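Local atomic coordinates of phenol hydroxylase component phO (Pseudomonas stutzeri, PDB entry 3U52), a protein that probably serves as the small subunit of the hydroxylase in a bacterial multicomponent monooxygenase that adds a hydroxyl group to phenol. Residues M48-L53 / S102-T107; E56-A61 / A71-A76. One frame throughout, in Å; residues are numbered along the deposited sequence.

Contact 1 (M48-L53 / S102-T107); sequences MTFSAL and SMLTVT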
ATOM      1  N   MET E  48      -7.447  61.772 -24.629  1.00 35.34           N
ATOM      2  CA  MET E  48      -6.513  62.390 -23.682  1.00 35.03           C
ATOM      3  C   MET E  48      -5.296  62.902 -24.452  1.00 34.23           C
ATOM      4  O   MET E  48      -5.002  62.412 -25.531  1.00 33.92           O
ATOM      5  CB  MET E  48      -6.117  61.432 -22.562  1.00 35.73           C
ATOM      6  CG  MET E  48      -5.030  60.418 -22.940  1.00 35.96           C
ATOM      7  SD  MET E  48      -4.681  59.175 -21.654  1.00 38.91           S
ATOM      8  CE  MET E  48      -4.228  60.128 -20.235  1.00 32.89           C
ATOM      9  N   THR E  49      -4.625  63.908 -23.918  1.00 34.41           N
ATOM     10  CA  THR E  49      -3.483  64.499 -24.630  1.00 34.14           C
ATOM     11  C   THR E  49      -2.245  63.632 -24.390  1.00 33.60           C
ATOM     12  O   THR E  49      -2.162  62.919 -23.400  1.00 32.45           O
ATOM     13  CB  THR E  49      -3.184  65.943 -24.143  1.00 34.09           C
ATOM     14  OG1 THR E  49      -2.886  65.931 -22.743  1.00 34.43           O
ATOM     15  CG2 THR E  49      -4.380  66.874 -24.362  1.00 34.43           C
ATOM     16  N   PHE E  50      -1.277  63.709 -25.286  1.00 34.16           N
ATOM     17  CA  PHE E  50      -0.016  63.023 -25.070  1.00 33.79           C
ATOM     18  C   PHE E  50       0.624  63.418 -23.740  1.00 34.41           C
ATOM     19  O   PHE E  50       1.177  62.559 -23.068  1.00 34.50           O
ATOM     20  CB  PHE E  50       0.958  63.203 -26.233  1.00 33.62           C
ATOM     21  CG  PHE E  50       2.032  62.143 -26.261  1.00 34.56           C
ATOM     22  CD1 PHE E  50       3.198  62.292 -25.497  1.00 35.60           C
ATOM     23  CD2 PHE E  50       1.844  60.963 -26.980  1.00 30.30           C
ATOM     24  CE1 PHE E  50       4.196  61.289 -25.481  1.00 32.35           C
ATOM     25  CE2 PHE E  50       2.819  59.973 -26.968  1.00 32.17           C
ATOM     26  CZ  PHE E  50       3.996  60.140 -26.217  1.00 31.61           C
ATOM     27  N   SER E  51       0.542  64.688 -23.330  1.00 34.17           N
ATOM     28  CA  SER E  51       1.154  65.091 -22.061  1.00 34.95           C
ATOM     29  C   SER E  51       0.393  64.544 -20.851  1.00 34.77           C
ATOM     30  O   SER E  51       1.006  64.264 -19.811  1.00 35.51           O
ATOM     31  CB  SER E  51       1.347  66.616 -21.975  1.00 35.64           C
ATOM     32  OG  SER E  51       0.074  67.265 -22.055  1.00 40.23           O
ATOM     33  N   ALA E  52      -0.929  64.363 -20.970  1.00 34.28           N
ATOM     34  CA  ALA E  52      -1.711  63.702 -19.902  1.00 34.14           C
ATOM     35  C   ALA E  52      -1.328  62.197 -19.752  1.00 33.56           C
ATOM     36  O   ALA E  52      -1.221  61.697 -18.632  1.00 33.09           O
ATOM     37  CB  ALA E  52      -3.219  63.866 -20.134  1.00 33.85           C
ATOM     38  N   LEU E  53      -1.101  61.511 -20.875  1.00 32.97           N
ATOM     39  CA  LEU E  53      -0.642  60.105 -20.877  1.00 32.74           C
ATOM     40  C   LEU E  53       0.651  59.954 -20.089  1.00 33.20           C
ATOM     41  O   LEU E  53       0.754  59.099 -19.207  1.00 33.02           O
ATOM     42  CB  LEU E  53      -0.435  59.595 -22.294  1.00 32.39           C
ATOM     43  CG  LEU E  53       0.300  58.246 -22.407  1.00 32.81           C
ATOM     44  CD1 LEU E  53      -0.659  57.103 -22.007  1.00 32.75           C
ATOM     45  CD2 LEU E  53       0.840  58.074 -23.832  1.00 31.62           C
ATOM     46  N   SER E 102      -1.676  50.018 -30.589  1.00 21.86           N
ATOM     47  CA  SER E 102      -0.340  50.567 -30.882  1.00 22.08           C
ATOM     48  C   SER E 102       0.623  50.281 -29.730  1.00 21.67           C
ATOM     49  O   SER E 102       0.223  50.180 -28.548  1.00 21.35           O
ATOM     50  CB  SER E 102      -0.413  52.090 -31.135  1.00 21.56           C
ATOM     51  OG  SER E 102      -0.915  52.291 -32.450  1.00 23.28           O
ATOM     52  N   MET E 103       1.896  50.211 -30.069  1.00 21.85           N
ATOM     53  CA  MET E 103       2.937  50.202 -29.034  1.00 23.18           C
ATOM     54  C   MET E 103       3.825  51.390 -29.249  1.00 22.69           C
ATOM     55  O   MET E 103       4.374  51.546 -30.324  1.00 24.11           O
ATOM     56  CB  MET E 103       3.789  48.935 -29.084  1.00 23.73           C
ATOM     57  CG  MET E 103       4.754  48.849 -27.871  1.00 24.76           C
ATOM     58  SD  MET E 103       5.560  47.321 -27.682  1.00 36.40           S
ATOM     59  CE  MET E 103       4.594  46.632 -26.402  1.00 37.87           C
ATOM     60  N   LEU E 104       3.924  52.230 -28.230  1.00 23.08           N
ATOM     61  CA  LEU E 104       4.982  53.198 -28.108  1.00 22.72           C
ATOM     62  C   LEU E 104       6.266  52.615 -27.440  1.00 22.54           C
ATOM     63  O   LEU E 104       6.186  51.899 -26.418  1.00 21.16           O
ATOM     64  CB  LEU E 104       4.472  54.330 -27.236  1.00 22.62           C
ATOM     65  CG  LEU E 104       3.314  55.171 -27.818  1.00 23.83           C
ATOM     66  CD1 LEU E 104       2.678  55.982 -26.711  1.00 24.02           C
ATOM     67  CD2 LEU E 104       3.801  56.085 -28.975  1.00 25.07           C
ATOM     68  N   THR E 105       7.437  52.942 -27.996  1.00 20.75           N
ATOM     69  CA  THR E 105       8.724  52.587 -27.380  1.00 22.00           C
ATOM     70  C   THR E 105       9.348  53.878 -26.963  1.00 22.70           C
ATOM     71  O   THR E 105       9.389  54.790 -27.765  1.00 23.92           O
ATOM     72  CB  THR E 105       9.660  51.843 -28.381  1.00 22.62           C
ATOM     73  OG1 THR E 105       9.029  50.636 -28.804  1.00 24.42           O
ATOM     74  CG2 THR E 105      11.025  51.477 -27.767  1.00 22.91           C
ATOM     75  N   VAL E 106       9.805  53.999 -25.728  1.00 23.26           N
ATOM     76  CA  VAL E 106      10.418  55.255 -25.291  1.00 23.60           C
ATOM     77  C   VAL E 106      11.798  54.985 -24.767  1.00 25.50           C
ATOM     78  O   VAL E 106      11.956  54.215 -23.837  1.00 25.47           O
ATOM     79  CB  VAL E 106       9.594  56.029 -24.230  1.00 24.09           C
ATOM     80  CG1 VAL E 106       9.142  55.160 -23.029  1.00 22.71           C
ATOM     81  CG2 VAL E 106      10.385  57.289 -23.732  1.00 23.95           C
ATOM     82  N   THR E 107      12.802  55.607 -25.394  1.00 26.26           N
ATOM     83  CA  THR E 107      14.194  55.448 -24.996  1.00 27.45           C
ATOM     84  C   THR E 107      14.656  56.757 -24.367  1.00 28.08           C
ATOM     85  O   THR E 107      14.474  57.830 -24.954  1.00 28.64           O
ATOM     86  CB  THR E 107      15.058  55.057 -26.220  1.00 28.15           C
ATOM     87  OG1 THR E 107      14.701  53.724 -26.635  1.00 31.30           O
ATOM     88  CG2 THR E 107      16.563  55.075 -25.898  1.00 27.37           C
TER
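Leu-104 CD1 approaches the Phe-50 ring obliquely, 4.0 Å from Phe-50 CE2. One face of the ring is taken by a neighbour of its own helix, with Leu-53 CD2 riding 4.2 Å above the Phe-50 ring plane, nearer the ring's border than its centre. Beyond these aliphatic contacts, the ring packs edge-to-face with the indole of Trp-78. The remaining touch is between the two leucines, which approach tip to tip, Leu-53 CD2 standing 4.0 Å from Leu-104 CD1. That single methyl of Leu-104 therefore serves both helix side chains, and no hydrogen bond joins the segments. Phe-50 swings its CG anti to the backbone N (chi1 -160°), which sends the ring toward the strand, where it and Leu-104, coming from the opposite direction, together bridge the 11.4 Å between Phe-50 CA and Leu-104 CA. The turn that presents it is held by Thr-49, the N-cap: Thr-49 OG1 accepts from Ala-52 N at 3.1 Å, with an N-H...O angle of 150°, while Thr-49 O takes Leu-53 N. All three touching residues are buried. The strand order 2-1-5-3-4, with the helix after the second strand, is that of a ubiquitin-like beta-grasp fold; this contact lays the start of helix 50-62 on its central strand, 102-107. Leu-104 also packs on Leu-26 of strand 24-29 and on Trp-78 and Leu-80 of strand 77-80, the two strands flanking its own; Leu-53 shares Leu-26.

Contact 2 (E56-A61 / A71-A76); sequences EILKPA and ADFLNA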
ATOM      1  N   GLU E  56      -0.096  61.460 -16.175  1.00 36.21           N
ATOM      2  CA  GLU E  56      -1.108  60.776 -15.374  1.00 36.65           C
ATOM      3  C   GLU E  56      -0.946  59.240 -15.341  1.00 35.10           C
ATOM      4  O   GLU E  56      -1.373  58.591 -14.381  1.00 34.40           O
ATOM      5  CB  GLU E  56      -2.540  61.115 -15.853  1.00 37.40           C
ATOM      6  CG  GLU E  56      -2.960  62.614 -15.865  1.00 42.17           C
ATOM      7  CD  GLU E  56      -4.363  62.804 -16.471  1.00 49.05           C
ATOM      8  OE1 GLU E  56      -4.781  63.965 -16.714  1.00 52.92           O
ATOM      9  OE2 GLU E  56      -5.056  61.783 -16.711  1.00 51.99           O
ATOM     10  N   ILE E  57      -0.378  58.674 -16.401  1.00 34.29           N
ATOM     11  CA  ILE E  57      -0.273  57.215 -16.532  1.00 33.01           C
ATOM     12  C   ILE E  57       1.151  56.696 -16.559  1.00 33.07           C
ATOM     13  O   ILE E  57       1.511  55.867 -15.713  1.00 33.34           O
ATOM     14  CB  ILE E  57      -1.070  56.668 -17.725  1.00 33.54           C
ATOM     15  CG1 ILE E  57      -2.522  57.146 -17.642  1.00 32.74           C
ATOM     16  CG2 ILE E  57      -1.057  55.133 -17.725  1.00 30.46           C
ATOM     17  CD1 ILE E  57      -3.295  56.910 -18.860  1.00 33.76           C
ATOM     18  N   LEU E  58       1.971  57.186 -17.482  1.00 31.53           N
ATOM     19  CA  LEU E  58       3.332  56.653 -17.626  1.00 32.04           C
ATOM     20  C   LEU E  58       4.253  56.910 -16.412  1.00 31.30           C
ATOM     21  O   LEU E  58       4.937  56.015 -15.915  1.00 30.53           O
ATOM     22  CB  LEU E  58       3.942  57.136 -18.942  1.00 31.41           C
ATOM     23  CG  LEU E  58       5.133  56.351 -19.474  1.00 35.62           C
ATOM     24  CD1 LEU E  58       4.734  54.847 -19.641  1.00 36.66           C
ATOM     25  CD2 LEU E  58       5.651  56.959 -20.801  1.00 35.95           C
ATOM     26  N   LYS E  59       4.251  58.125 -15.904  1.00 32.00           N
ATOM     27  CA  LYS E  59       5.032  58.459 -14.710  1.00 33.37           C
ATOM     28  C   LYS E  59       4.681  57.612 -13.438  1.00 33.09           C
ATOM     29  O   LYS E  59       5.567  57.060 -12.802  1.00 32.08           O
ATOM     30  CB  LYS E  59       4.897  59.967 -14.448  1.00 34.70           C
ATOM     31  CG  LYS E  59       6.199  60.677 -14.199  1.00 39.62           C
ATOM     32  CD  LYS E  59       7.104  60.659 -15.427  1.00 44.42           C
ATOM     33  CE  LYS E  59       8.598  60.594 -15.030  1.00 48.17           C
ATOM     34  NZ  LYS E  59       9.044  61.377 -13.821  1.00 50.10           N
ATOM     35  N   PRO E  60       3.391  57.547 -13.038  1.00 32.85           N
ATOM     36  CA  PRO E  60       2.974  56.598 -11.980  1.00 32.80           C
ATOM     37  C   PRO E  60       3.323  55.126 -12.209  1.00 30.79           C
ATOM     38  O   PRO E  60       3.772  54.474 -11.297  1.00 31.40           O
ATOM     39  CB  PRO E  60       1.456  56.760 -11.966  1.00 32.28           C
ATOM     40  CG  PRO E  60       1.272  58.183 -12.337  1.00 34.50           C
ATOM     41  CD  PRO E  60       2.258  58.378 -13.459  1.00 32.96           C
ATOM     42  N   ALA E  61       3.104  54.623 -13.421  1.00 30.42           N
ATOM     43  CA  ALA E  61       3.423  53.225 -13.783  1.00 28.85           C
ATOM     44  C   ALA E  61       4.921  52.893 -13.569  1.00 29.01           C
ATOM     45  O   ALA E  61       5.287  51.751 -13.203  1.00 28.10           O
ATOM     46  CB  ALA E  61       3.006  52.961 -15.254  1.00 28.52           C
ATOM     47  N   ALA E  71      13.620  60.979 -15.384  1.00 38.80           N
ATOM     48  CA  ALA E  71      13.256  60.823 -16.810  1.00 38.80           C
ATOM     49  C   ALA E  71      12.341  61.937 -17.281  1.00 39.58           C
ATOM     50  O   ALA E  71      11.337  62.231 -16.601  1.00 40.78           O
ATOM     51  CB  ALA E  71      12.548  59.482 -17.008  1.00 38.34           C
ATOM     52  N   ASP E  72      12.652  62.544 -18.429  1.00 39.33           N
ATOM     53  CA  ASP E  72      11.692  63.430 -19.114  1.00 39.57           C
ATOM     54  C   ASP E  72      11.138  62.660 -20.306  1.00 38.34           C
ATOM     55  O   ASP E  72      11.679  62.782 -21.421  1.00 38.49           O
ATOM     56  CB  ASP E  72      12.381  64.725 -19.618  1.00 41.32           C
ATOM     57  CG  ASP E  72      11.378  65.861 -20.035  1.00 44.09           C
ATOM     58  OD1 ASP E  72      10.136  65.658 -20.210  1.00 45.67           O
ATOM     59  OD2 ASP E  72      11.872  67.003 -20.193  1.00 49.02           O
ATOM     60  N   PHE E  73      10.111  61.826 -20.076  1.00 36.25           N
ATOM     61  CA  PHE E  73       9.519  61.022 -21.159  1.00 34.78           C
ATOM     62  C   PHE E  73       8.889  62.065 -22.079  1.00 35.04           C
ATOM     63  O   PHE E  73       8.395  63.040 -21.581  1.00 35.47           O
ATOM     64  CB  PHE E  73       8.422  60.092 -20.602  1.00 33.01           C
ATOM     65  CG  PHE E  73       8.918  59.049 -19.616  1.00 30.80           C
ATOM     66  CD1 PHE E  73       9.731  58.005 -20.024  1.00 28.35           C
ATOM     67  CD2 PHE E  73       8.542  59.103 -18.277  1.00 31.73           C
ATOM     68  CE1 PHE E  73      10.186  57.022 -19.085  1.00 26.01           C
ATOM     69  CE2 PHE E  73       8.995  58.131 -17.341  1.00 29.72           C
ATOM     70  CZ  PHE E  73       9.821  57.093 -17.770  1.00 27.48           C
ATOM     71  N   LEU E  74       8.860  61.960 -23.384  1.00 35.72           N
ATOM     72  CA  LEU E  74       8.228  63.172 -24.073  1.00 38.13           C
ATOM     73  C   LEU E  74       9.291  63.894 -24.835  1.00 37.66           C
ATOM     74  O   LEU E  74       9.238  63.959 -26.068  1.00 39.25           O
ATOM     75  CB  LEU E  74       7.580  64.159 -23.056  1.00 37.50           C
ATOM     76  CG  LEU E  74       6.399  65.183 -23.233  1.00 39.95           C
ATOM     77  CD1 LEU E  74       6.841  66.602 -23.377  1.00 41.02           C
ATOM     78  CD2 LEU E  74       5.376  64.866 -24.319  1.00 38.72           C
ATOM     79  N   ASN E  75      10.288  64.395 -24.112  1.00 36.96           N
ATOM     80  CA  ASN E  75      11.488  64.876 -24.774  1.00 36.35           C
ATOM     81  C   ASN E  75      12.501  63.761 -24.959  1.00 35.44           C
ATOM     82  O   ASN E  75      13.562  63.989 -25.523  1.00 34.25           O
ATOM     83  CB  ASN E  75      12.110  66.071 -24.049  1.00 37.72           C
ATOM     84  CG  ASN E  75      11.115  67.242 -23.878  1.00 39.29           C
ATOM     85  OD1 ASN E  75      10.483  67.698 -24.838  1.00 42.19           O
ATOM     86  ND2 ASN E  75      10.962  67.702 -22.644  1.00 42.65           N
ATOM     87  N   ALA E  76      12.145  62.539 -24.525  1.00 34.23           N
ATOM     88  CA  ALA E  76      12.921  61.321 -24.824  1.00 33.14           C
ATOM     89  C   ALA E  76      12.765  60.919 -26.291  1.00 32.83           C
ATOM     90  O   ALA E  76      12.099  61.609 -27.061  1.00 32.88           O
ATOM     91  CB  ALA E  76      12.489  60.169 -23.872  1.00 32.40           C
TER
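Apolar packing centres on Phe-73, whose ring is sandwiched. Leu-58 CD2 lies over one face, 4.1 Å from Phe-73 CG, and the opposite face is occupied by Ala-71 CB, 3.7 Å above the plane and shifted toward the rim. With chi1 at -161°, Leu-58 turns its branch away from its own N and lays CD2 on the ring. Lys-59 supplies aliphatic contact at the ring's border: its CD is at the edge, in the ring plane, while its CE comes in obliquely, 3.4 Å from Phe-73 CE2. Bends at chi2, chi3 and chi4 turn the lysine chain along the CD2-CE2 border of Phe-73 and on toward the backbone of 68-71.

Among the polar interactions, Lys-59 NZ donates a hydrogen bond to the backbone O of Ser-68, in the loop joining the two segments. Ala-71 O is a near neighbour of the same chain end, 3.6 Å from Lys-59 CE. With an alanine at Lys-59, the edge of the Phe-73 ring would probably lose its aliphatic cover and Ser-68 O its charged donor, leaving the loop more loosely tied to the helix. Within 71-76, Asn-75 ND2 donates to Asp-72 OD2 at 2.7 Å, arriving 50° out of the carboxylate plane, with the acceptor oxygen nearly in the amide plane of Asn-75. A weak backbone bond from Asn-75 N to Asp-72 O accompanies it across this irregular bend.

Phe-73 thus tucks the loop before strand 77-80 against helix 50-62, also touching Val-54 and Thr-62 of that helix and Val-106 of strand 102-107, and meeting Trp-30 edge-to-face. On the helix, Ile-57 packs on Leu-42 and Val-44, and Ala-61 on Phe-40, all of strand 40-44.

How the contacts relate
From the N terminus, strands 24-29 and 40-44 come first, then helix 50-62, which lends its start to contact 1 and its later turns to contact 2. Contact 2 closes first, when the chain returns after nine residues at 71-76. Strands 77-80 and 83-85 follow before strand 102-107 completes contact 1, whose far longer loop encloses the shorter one. Their centres are 8 Å apart. Leu-53 O and Leu-58 N probably share a hydrogen bond within the helix, Phe-50 CD1 packs 3.6 Å from Leu-74 CD2, and Val-106 meets Ala-76. Contact 1 joins the helix to the central strand, and contact 2 joins it to the loop leading into strand 77-80.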